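Local coordinates for VWFA domain-containing protein (Alicyclobacillus acidocaldarius subsp. acidocaldarius, PDB 3RAG), which is of unknown function but has a von Willebrand factor A-like fold and holds a sodium ion, consistent with a metal-dependent adhesion-type site, at residues 89-94 and 128-133; 97-102 and 120-125. All blocks are in the same frame, centred on the assembly; numbering follows the deposited sequence. Where two conformers were deposited one is given.

Interaction 1: residues 89-94 and 128-133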
loop_
_atom_site.group_PDB
_atom_site.type_symbol
_atom_site.label_atom_id
_atom_site.label_comp_id
_atom_site.label_asym_id
_atom_site.label_seq_id
_atom_site.Cartn_x
_atom_site.Cartn_y
_atom_site.Cartn_z
ATOM N N GLN A 89 8.766 -5.601 2.785
ATOM C CA GLN A 89 8.905 -5.936 4.185
ATOM C C GLN A 89 7.560 -6.253 4.851
ATOM O O GLN A 89 7.470 -7.187 5.637
ATOM C CB GLN A 89 9.690 -4.843 4.921
ATOM C CG GLN A 89 9.978 -5.121 6.351
ATOM C CD GLN A 89 10.937 -4.091 6.936
ATOM O OE1 GLN A 89 11.668 -3.417 6.198
ATOM N NE2 GLN A 89 10.932 -3.959 8.263
ATOM N N THR A 90 6.509 -5.490 4.542
ATOM C CA THR A 90 5.198 -5.790 5.121
ATOM C C THR A 90 4.581 -7.074 4.517
ATOM O O THR A 90 3.936 -7.837 5.238
ATOM C CB THR A 90 4.184 -4.575 5.006
ATOM O OG1 THR A 90 4.042 -4.179 3.630
ATOM C CG2 THR A 90 4.668 -3.372 5.836
HETATM N N MSE A 91 4.795 -7.322 3.221
HETATM C CA MSE A 91 4.367 -8.596 2.602
HETATM C C MSE A 91 5.057 -9.762 3.321
HETATM O O MSE A 91 4.426 -10.753 3.707
HETATM C CB MSE A 91 4.646 -8.614 1.070
HETATM C CG MSE A 91 4.359 -9.962 0.323
HETATM SE SE MSE A 91 4.048 -9.816 -1.488
HETATM C CE MSE A 91 4.679 -8.135 -1.647
ATOM N N GLN A 92 6.347 -9.612 3.563
ATOM C CA GLN A 92 7.090 -10.657 4.273
ATOM C C GLN A 92 6.526 -10.909 5.673
ATOM O O GLN A 92 6.303 -12.050 6.049
ATOM C CB GLN A 92 8.576 -10.330 4.359
ATOM C CG GLN A 92 9.357 -11.428 5.090
ATOM C CD GLN A 92 10.834 -11.125 5.250
ATOM O OE1 GLN A 92 11.255 -9.966 5.255
ATOM N NE2 GLN A 92 11.632 -12.175 5.389
HETATM N N MSE A 93 6.288 -9.849 6.446
HETATM C CA MSE A 93 5.711 -10.022 7.777
HETATM C C MSE A 93 4.329 -10.685 7.764
HETATM O O MSE A 93 4.032 -11.554 8.597
HETATM C CB MSE A 93 5.690 -8.679 8.545
HETATM C CG MSE A 93 7.090 -8.257 9.019
HETATM SE SE MSE A 93 7.191 -6.673 9.918
HETATM C CE MSE A 93 6.849 -5.495 8.634
ATOM N N THR A 94 3.480 -10.276 6.824
ATOM C CA THR A 94 2.150 -10.847 6.730
ATOM C C THR A 94 2.240 -12.346 6.400
ATOM O O THR A 94 1.541 -13.176 6.990
ATOM C CB THR A 94 1.318 -10.119 5.653
ATOM O OG1 THR A 94 1.115 -8.749 6.066
ATOM C CG2 THR A 94 -0.034 -10.790 5.471
ATOM N N LYS A 128 9.409 -18.031 -0.894
ATOM C CA LYS A 128 8.711 -18.510 -2.083
ATOM C C LYS A 128 7.340 -17.841 -2.175
ATOM O O LYS A 128 6.960 -17.338 -3.240
ATOM C CB LYS A 128 8.590 -20.038 -2.063
ATOM C CG LYS A 128 7.902 -20.655 -3.289
ATOM C CD LYS A 128 7.857 -22.191 -3.170
ATOM C CE LYS A 128 7.392 -22.855 -4.463
ATOM N NZ LYS A 128 8.365 -22.601 -5.563
ATOM N N LEU A 129 6.615 -17.787 -1.055
ATOM C CA LEU A 129 5.321 -17.107 -1.048
ATOM C C LEU A 129 5.481 -15.631 -1.449
ATOM O O LEU A 129 4.669 -15.095 -2.210
ATOM C CB LEU A 129 4.665 -17.173 0.342
ATOM C CG LEU A 129 4.142 -18.579 0.696
ATOM C CD1 LEU A 129 3.785 -18.670 2.170
ATOM C CD2 LEU A 129 2.925 -18.875 -0.179
ATOM N N GLU A 130 6.524 -14.984 -0.932
ATOM C CA GLU A 130 6.751 -13.571 -1.238
ATOM C C GLU A 130 6.893 -13.339 -2.745
ATOM O O GLU A 130 6.568 -12.259 -3.248
ATOM C CB GLU A 130 7.975 -13.041 -0.484
ATOM C CG GLU A 130 8.263 -11.576 -0.784
ATOM C CD GLU A 130 9.303 -10.956 0.137
ATOM O OE1 GLU A 130 9.883 -11.679 0.989
ATOM O OE2 GLU A 130 9.528 -9.731 0.006
ATOM N N ASP A 131 7.363 -14.356 -3.467
ATOM C CA ASP A 131 7.503 -14.255 -4.917
ATOM C C ASP A 131 6.255 -14.669 -5.681
ATOM O O ASP A 131 5.984 -14.148 -6.774
ATOM C CB ASP A 131 8.694 -15.106 -5.399
ATOM C CG ASP A 131 8.857 -15.072 -6.913
ATOM O OD1 ASP A 131 9.137 -13.980 -7.458
ATOM O OD2 ASP A 131 8.707 -16.129 -7.558
ATOM N N GLU A 132 5.500 -15.613 -5.120
ATOM C CA GLU A 132 4.473 -16.343 -5.876
ATOM C C GLU A 132 3.019 -15.991 -5.603
ATOM O O GLU A 132 2.165 -16.232 -6.458
ATOM C CB GLU A 132 4.673 -17.864 -5.714
ATOM C CG GLU A 132 5.919 -18.348 -6.356
ATOM C CD GLU A 132 6.127 -19.849 -6.176
ATOM O OE1 GLU A 132 5.245 -20.503 -5.577
ATOM O OE2 GLU A 132 7.173 -20.354 -6.628
ATOM N N VAL A 133 2.715 -15.419 -4.443
ATOM C CA VAL A 133 1.320 -15.060 -4.181
ATOM C C VAL A 133 0.889 -13.908 -5.086
ATOM O O VAL A 133 1.722 -13.148 -5.585
ATOM C CB VAL A 133 1.044 -14.681 -2.680
ATOM C CG1 VAL A 133 1.443 -15.830 -1.726
ATOM C CG2 VAL A 133 1.738 -13.356 -2.273
#
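M91 and Q92 of helix 79-106 meet E130 and V133 at the end of helix 116-132, where two steeply inclined consecutive helices come back to the α/β body of this von Willebrand factor A-like domain. M91, a selenomethionine, runs extended to its selenium and then bends, chi3 being only 15°. Its SE passes over the end of the neighbouring helix, 3.9 Å from E130 O and 4.3 Å from V133 CG2. The long, flexible, unbranched chain of methionine suits this buried place, since it can lie along both a carbonyl and a methyl; I10 and Q12 of strand 10-17 also touch it. V133, the first residue past the helix, turns its compact side chain inward against I10. R168 takes up two carbonyls at this helix end, NH1 bonding E130 O and NH2 bonding V133 O. On the more open side Q92 and E130 approach each other at a slant, both extended, with amide and carboxylate planes 41° apart. The carboxylate of E130 lies against the aliphatic part of Q92, not against its amide. In the conformer described, E130 gives OE2 to H88 ND1, while its OE1 lies 3.9 Å from Q92 CB and 4.1 Å from Q92 CG.

Interaction 2: residues 97-102 and 120-125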
loop_
_atom_site.group_PDB
_atom_site.type_symbol
_atom_site.label_atom_id
_atom_site.label_comp_id
_atom_site.label_asym_id
_atom_site.label_seq_id
_atom_site.Cartn_x
_atom_site.Cartn_y
_atom_site.Cartn_z
ATOM N N GLN A 97 3.279 -14.530 9.239
ATOM C CA GLN A 97 2.159 -14.769 10.139
ATOM C C GLN A 97 1.265 -15.854 9.572
ATOM O O GLN A 97 0.796 -16.718 10.305
ATOM C CB GLN A 97 1.339 -13.481 10.371
ATOM C CG GLN A 97 2.162 -12.287 10.867
ATOM C CD GLN A 97 1.409 -10.932 10.800
ATOM O OE1 GLN A 97 0.568 -10.689 9.912
ATOM N NE2 GLN A 97 1.727 -10.048 11.743
ATOM N N VAL A 98 1.003 -15.796 8.268
ATOM C CA VAL A 98 0.184 -16.813 7.619
ATOM C C VAL A 98 0.788 -18.202 7.800
ATOM O O VAL A 98 0.088 -19.170 8.134
ATOM C CB VAL A 98 -0.002 -16.524 6.106
ATOM C CG1 VAL A 98 -0.606 -17.730 5.393
ATOM C CG2 VAL A 98 -0.873 -15.279 5.910
ATOM N N VAL A 99 2.094 -18.298 7.578
ATOM C CA VAL A 99 2.756 -19.604 7.658
ATOM C C VAL A 99 2.767 -20.115 9.098
ATOM O O VAL A 99 2.560 -21.307 9.356
ATOM C CB VAL A 99 4.170 -19.555 7.073
ATOM C CG1 VAL A 99 4.939 -20.814 7.426
ATOM C CG2 VAL A 99 4.106 -19.381 5.566
ATOM N N ASN A 100 2.981 -19.205 10.035
ATOM C CA ASN A 100 2.952 -19.588 11.442
ATOM C C ASN A 100 1.581 -20.154 11.839
ATOM O O ASN A 100 1.487 -21.185 12.498
ATOM C CB ASN A 100 3.346 -18.414 12.328
ATOM C CG ASN A 100 3.667 -18.849 13.733
ATOM O OD1 ASN A 100 4.647 -19.567 13.964
ATOM N ND2 ASN A 100 2.836 -18.430 14.687
ATOM N N GLN A 101 0.508 -19.493 11.416
ATOM C CA GLN A 101 -0.837 -20.014 11.663
ATOM C C GLN A 101 -1.119 -21.395 11.052
ATOM O O GLN A 101 -1.855 -22.199 11.625
ATOM C CB GLN A 101 -1.881 -19.003 11.163
ATOM C CG GLN A 101 -2.981 -18.741 12.164
ATOM C CD GLN A 101 -2.449 -18.295 13.519
ATOM O OE1 GLN A 101 -1.488 -17.524 13.602
ATOM N NE2 GLN A 101 -3.069 -18.783 14.587
ATOM N N GLU A 102 -0.566 -21.655 9.871
ATOM C CA GLU A 102 -0.728 -22.942 9.214
ATOM C C GLU A 102 0.035 -23.999 9.991
ATOM O O GLU A 102 -0.437 -25.122 10.161
ATOM C CB GLU A 102 -0.188 -22.883 7.779
ATOM C CG GLU A 102 -1.170 -22.406 6.754
ATOM C CD GLU A 102 -2.340 -23.356 6.624
ATOM O OE1 GLU A 102 -2.154 -24.466 6.070
ATOM O OE2 GLU A 102 -3.438 -22.992 7.097
ATOM N N ALA A 120 14.592 -22.619 9.156
ATOM C CA ALA A 120 15.184 -22.211 7.884
ATOM C C ALA A 120 14.367 -22.692 6.682
ATOM O O ALA A 120 14.233 -21.978 5.682
ATOM C CB ALA A 120 16.627 -22.709 7.792
ATOM N N ARG A 121 13.833 -23.907 6.770
ATOM C CA ARG A 121 13.010 -24.452 5.697
ATOM C C ARG A 121 11.743 -23.630 5.564
ATOM O O ARG A 121 11.298 -23.310 4.451
ATOM C CB ARG A 121 12.638 -25.906 5.979
ATOM C CG ARG A 121 13.240 -26.901 5.009
ATOM C CD ARG A 121 12.728 -28.314 5.273
ATOM N NE ARG A 121 13.025 -28.773 6.627
ATOM C CZ ARG A 121 14.164 -29.362 6.980
ATOM N NH1 ARG A 121 15.119 -29.557 6.081
ATOM N NH2 ARG A 121 14.354 -29.754 8.231
ATOM N N VAL A 122 11.160 -23.289 6.709
ATOM C CA VAL A 122 9.940 -22.494 6.714
ATOM C C VAL A 122 10.189 -21.100 6.158
ATOM O O VAL A 122 9.357 -20.557 5.447
ATOM C CB VAL A 122 9.307 -22.422 8.115
ATOM C CG1 VAL A 122 8.201 -21.354 8.152
ATOM C CG2 VAL A 122 8.756 -23.789 8.501
HETATM N N MSE A 123 11.337 -20.511 6.470
HETATM C CA MSE A 123 11.628 -19.193 5.912
HETATM C C MSE A 123 11.789 -19.259 4.384
HETATM O O MSE A 123 11.471 -18.302 3.677
HETATM C CB MSE A 123 12.844 -18.556 6.592
HETATM C CG MSE A 123 12.585 -18.103 8.040
HETATM SE SE MSE A 123 11.118 -17.056 8.325
HETATM C CE MSE A 123 11.263 -15.827 6.979
ATOM N N GLN A 124 12.253 -20.395 3.872
ATOM C CA GLN A 124 12.330 -20.580 2.428
ATOM C C GLN A 124 10.931 -20.643 1.823
ATOM O O GLN A 124 10.690 -20.110 0.740
ATOM C CB GLN A 124 13.125 -21.832 2.057
ATOM C CG GLN A 124 14.624 -21.622 2.050
ATOM C CD GLN A 124 15.387 -22.854 1.567
ATOM O OE1 GLN A 124 14.844 -23.961 1.524
ATOM N NE2 GLN A 124 16.649 -22.659 1.194
ATOM N N VAL A 125 10.013 -21.297 2.527
ATOM C CA VAL A 125 8.606 -21.297 2.130
ATOM C C VAL A 125 8.052 -19.866 2.071
ATOM O O VAL A 125 7.348 -19.510 1.116
ATOM C CB VAL A 125 7.762 -22.177 3.074
ATOM C CG1 VAL A 125 6.287 -21.896 2.916
ATOM C CG2 VAL A 125 8.058 -23.655 2.818
#
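With CG1 swung opposite the backbone N in both V99 and V122 (chi1 168° in each), these two valines send the same methyl branch into the space between helix 79-106 and helix 116-132. Each residue points from its own helix toward the other, and the side chains pass one another in opposite senses, so that V99 CG1 meets V122 CG1 at 3.4 Å. That is closer than carbon atoms usually pack, and the exact closeness is doubtful, no sign of an especially strong contact; the nearest backbones, at V99 CA and V122 CA, stand 7.8 Å apart. The second branch of V99, lying beside its own N, faces one turn further along: its CG2 is 4.3 Å from CG1 of V125, which also points toward V99's helix but is largely exposed to solvent. V126 and L129 touch V99 as well. V99 therefore lies against four residues spaced along one face of helix 116-132. L103 from the first helix, with T111 and L114 of the connecting loop, packs around V122. Valine suits these places because its branched, short side chain fills a narrow interface from either helix without a long chain having to fold back. The contact is made wholly of methyl groups, so it offers only dispersion and a modest burial of apolar surface, with no directional bond to fix the register.

In the fold
Interactions 1 and 2 are successive contacts along one helix pair, 79-106 and 116-132, and their centres lie about 10 Å apart. They touch at two places: an apolar one, L129 CD1 on V99 CG2 at 3.5 Å, and an amide nitrogen against a methyl, Q92 NE2 to M123 CE at 4.0 Å. Interaction 1 joins the helix pair to the body beside strand 10-17; interaction 2 is further out, its centre about 23 Å from the chain centre against 13 Å. The sodium ion, held by D18, S144 and S146, sits past the C-terminal ends of strands 10-17 and 135-142. Interaction 1 instead meets I10, which begins strand 10-17, so both contacts are packing remote from the metal.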